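Local coordinates for protein galectin (Danio rerio, PDB 6E20) that binds beta-galactoside sugars as a galectin of zebrafish innate immunity and probably recognises glycans on a viral envelope glycoprotein, at residues B[30-35]-B[43-48]. Sequence-based numbering, arbitrary orientation.
With GAL (beta-D-galactopyranose), chain D; NDG (2-acetamido-2-deoxy-alpha-D-glucopyranose), chain C.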
# COMPACT_ATOMS: atom_id res chain seq x y z
N PHE B 30 -6.38 -15.47 7.34
CA PHE B 30 -6.22 -14.03 7.03
C PHE B 30 -7.15 -13.69 5.88
O PHE B 30 -7.62 -14.64 5.25
CB PHE B 30 -4.77 -13.65 6.73
CG PHE B 30 -4.16 -14.27 5.49
CD1 PHE B 30 -3.48 -15.47 5.55
CD2 PHE B 30 -4.24 -13.61 4.26
CE1 PHE B 30 -2.90 -16.02 4.41
CE2 PHE B 30 -3.68 -14.17 3.12
CZ PHE B 30 -2.99 -15.36 3.20
N ALA B 31 -7.41 -12.41 5.65
CA ALA B 31 -8.36 -11.99 4.61
C ALA B 31 -7.88 -10.71 3.94
O ALA B 31 -7.35 -9.81 4.64
CB ALA B 31 -9.76 -11.84 5.17
N ILE B 32 -8.09 -10.68 2.63
CA ILE B 32 -7.98 -9.52 1.71
C ILE B 32 -9.41 -9.09 1.41
O ILE B 32 -10.21 -9.94 0.97
CB ILE B 32 -7.23 -9.89 0.42
CG1 ILE B 32 -5.82 -10.42 0.70
CG2 ILE B 32 -7.22 -8.70 -0.51
CD1 ILE B 32 -5.44 -11.62 -0.15
N ASN B 33 -9.71 -7.84 1.71
CA ASN B 33 -11.04 -7.22 1.51
C ASN B 33 -10.85 -6.12 0.49
O ASN B 33 -10.07 -5.19 0.78
CB ASN B 33 -11.60 -6.72 2.85
CG ASN B 33 -11.82 -7.84 3.83
OD1 ASN B 33 -11.13 -7.98 4.85
ND2 ASN B 33 -12.79 -8.67 3.52
N ILE B 34 -11.49 -6.25 -0.68
CA ILE B 34 -11.51 -5.18 -1.71
C ILE B 34 -12.96 -4.69 -1.86
O ILE B 34 -13.89 -5.53 -2.04
CB ILE B 34 -10.91 -5.69 -3.03
CG1 ILE B 34 -9.49 -6.26 -2.85
CG2 ILE B 34 -10.94 -4.59 -4.08
CD1 ILE B 34 -9.00 -7.05 -4.06
N GLY B 35 -13.17 -3.38 -1.78
CA GLY B 35 -14.54 -2.85 -1.90
C GLY B 35 -14.57 -1.34 -1.82
O GLY B 35 -13.62 -0.71 -2.29
N LEU B 43 -14.98 -8.22 -2.88
CA LEU B 43 -14.20 -9.47 -2.70
C LEU B 43 -13.62 -9.55 -1.27
O LEU B 43 -12.73 -8.74 -0.91
CB LEU B 43 -13.06 -9.55 -3.71
CG LEU B 43 -12.11 -10.72 -3.49
CD1 LEU B 43 -12.84 -12.05 -3.60
CD2 LEU B 43 -10.95 -10.69 -4.47
N HIS B 44 -14.06 -10.56 -0.54
CA HIS B 44 -13.47 -11.05 0.72
C HIS B 44 -12.76 -12.37 0.39
O HIS B 44 -13.44 -13.34 0.08
CB HIS B 44 -14.56 -11.22 1.78
CG HIS B 44 -14.13 -11.95 3.00
ND1 HIS B 44 -13.49 -11.31 4.03
CD2 HIS B 44 -14.29 -13.24 3.39
CE1 HIS B 44 -13.28 -12.17 5.02
NE2 HIS B 44 -13.75 -13.39 4.64
N MET B 45 -11.44 -12.38 0.43
CA MET B 45 -10.68 -13.62 0.11
C MET B 45 -9.97 -14.07 1.39
O MET B 45 -9.12 -13.30 1.87
CB MET B 45 -9.67 -13.41 -1.01
CG MET B 45 -8.89 -14.66 -1.31
SD MET B 45 -7.50 -14.30 -2.35
CE MET B 45 -6.53 -15.78 -2.10
N ASN B 46 -10.29 -15.26 1.87
CA ASN B 46 -10.00 -15.67 3.26
C ASN B 46 -9.35 -17.04 3.23
O ASN B 46 -10.02 -18.07 3.41
CB ASN B 46 -11.28 -15.53 4.10
CG ASN B 46 -11.12 -15.93 5.54
OD1 ASN B 46 -12.05 -16.50 6.11
ND2 ASN B 46 -9.96 -15.65 6.12
N PRO B 47 -8.02 -17.11 2.96
CA PRO B 47 -7.25 -18.33 3.20
C PRO B 47 -7.33 -18.72 4.69
O PRO B 47 -7.00 -17.90 5.54
CB PRO B 47 -5.84 -17.96 2.74
CG PRO B 47 -6.07 -16.85 1.72
CD PRO B 47 -7.21 -16.05 2.33
N ARG B 48 -7.82 -19.93 4.96
CA ARG B 48 -8.00 -20.52 6.31
C ARG B 48 -7.04 -21.70 6.48
O ARG B 48 -7.27 -22.77 5.86
CB ARG B 48 -9.47 -20.90 6.47
CG ARG B 48 -10.42 -19.71 6.42
CD ARG B 48 -11.87 -20.16 6.51
NE ARG B 48 -12.81 -19.04 6.44
CZ ARG B 48 -14.13 -19.14 6.59
NH1 ARG B 48 -14.70 -20.31 6.80
NH2 ARG B 48 -14.88 -18.07 6.53
C1 GAL D . -17.72 -16.43 8.07
C2 GAL D . -16.57 -15.79 8.81
C3 GAL D . -16.33 -14.38 8.28
C4 GAL D . -16.15 -14.43 6.76
C5 GAL D . -17.38 -15.12 6.13
C6 GAL D . -17.28 -15.30 4.60
O2 GAL D . -16.96 -15.74 10.19
O3 GAL D . -15.19 -13.83 8.89
O4 GAL D . -14.94 -15.17 6.54
O5 GAL D . -17.52 -16.43 6.69
O6 GAL D . -18.35 -16.13 4.10
C1 NDG C . -20.64 -20.82 8.27
C2 NDG C . -19.37 -20.84 7.35
C3 NDG C . -18.31 -19.88 7.76
C4 NDG C . -18.90 -18.52 8.11
C5 NDG C . -19.91 -18.71 9.24
C6 NDG C . -20.47 -17.38 9.77
C7 NDG C . -19.21 -22.97 6.49
C8 NDG C . -19.08 -24.24 5.67
O5 NDG C . -20.99 -19.52 8.77
O3 NDG C . -17.44 -19.87 6.63
O4 NDG C . -17.79 -17.76 8.56
O6 NDG C . -21.02 -16.62 8.67
O7 NDG C . -20.12 -22.41 6.71
N2 NDG C . -18.55 -22.07 7.15
O1 NDG C . -20.49 -21.71 9.36
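With chi1 of 179°, N46 swings its amide away from its own backbone N and back to strand 30-34, where ND2 donates to F30 O at 2.7 Å; F30 O lies in the N46 amide plane, but ND2 approaches from above the F30 carbonyl plane. F30 takes the tight rotamer between its backbone N and carbonyl carbon (chi1 65°), laying one ring face against P47, whose CG sits off-centre, 4.2 Å from the ring centroid, in a CH-pi contact. Beyond this end the antiparallel strands pair through I32 with M45 and I34 with L43, each joined by two backbone hydrogen bonds. On the face bearing these four, I32 CD1 lies 4.0 Å from M45 SD, within the apolar layer facing strand 16-23. The other face carries H44, whose CE1 rests 3.5 Å from A31 CB while NE2 shares a hydrogen bond with galactose O4 (2.9 Å). N46 OD1 receives a nearly straight bond from R48 NE at 2.7 Å, which helps set the guanidinium so that NH2 reaches galactose O4; R48 NH1 bonds O3 of the N-acetylglucosamine and salt-bridges D54. One face packed into a beta sandwich, the other presenting H44, N46 and R48 to galactose, marks the galectin carbohydrate-recognition site.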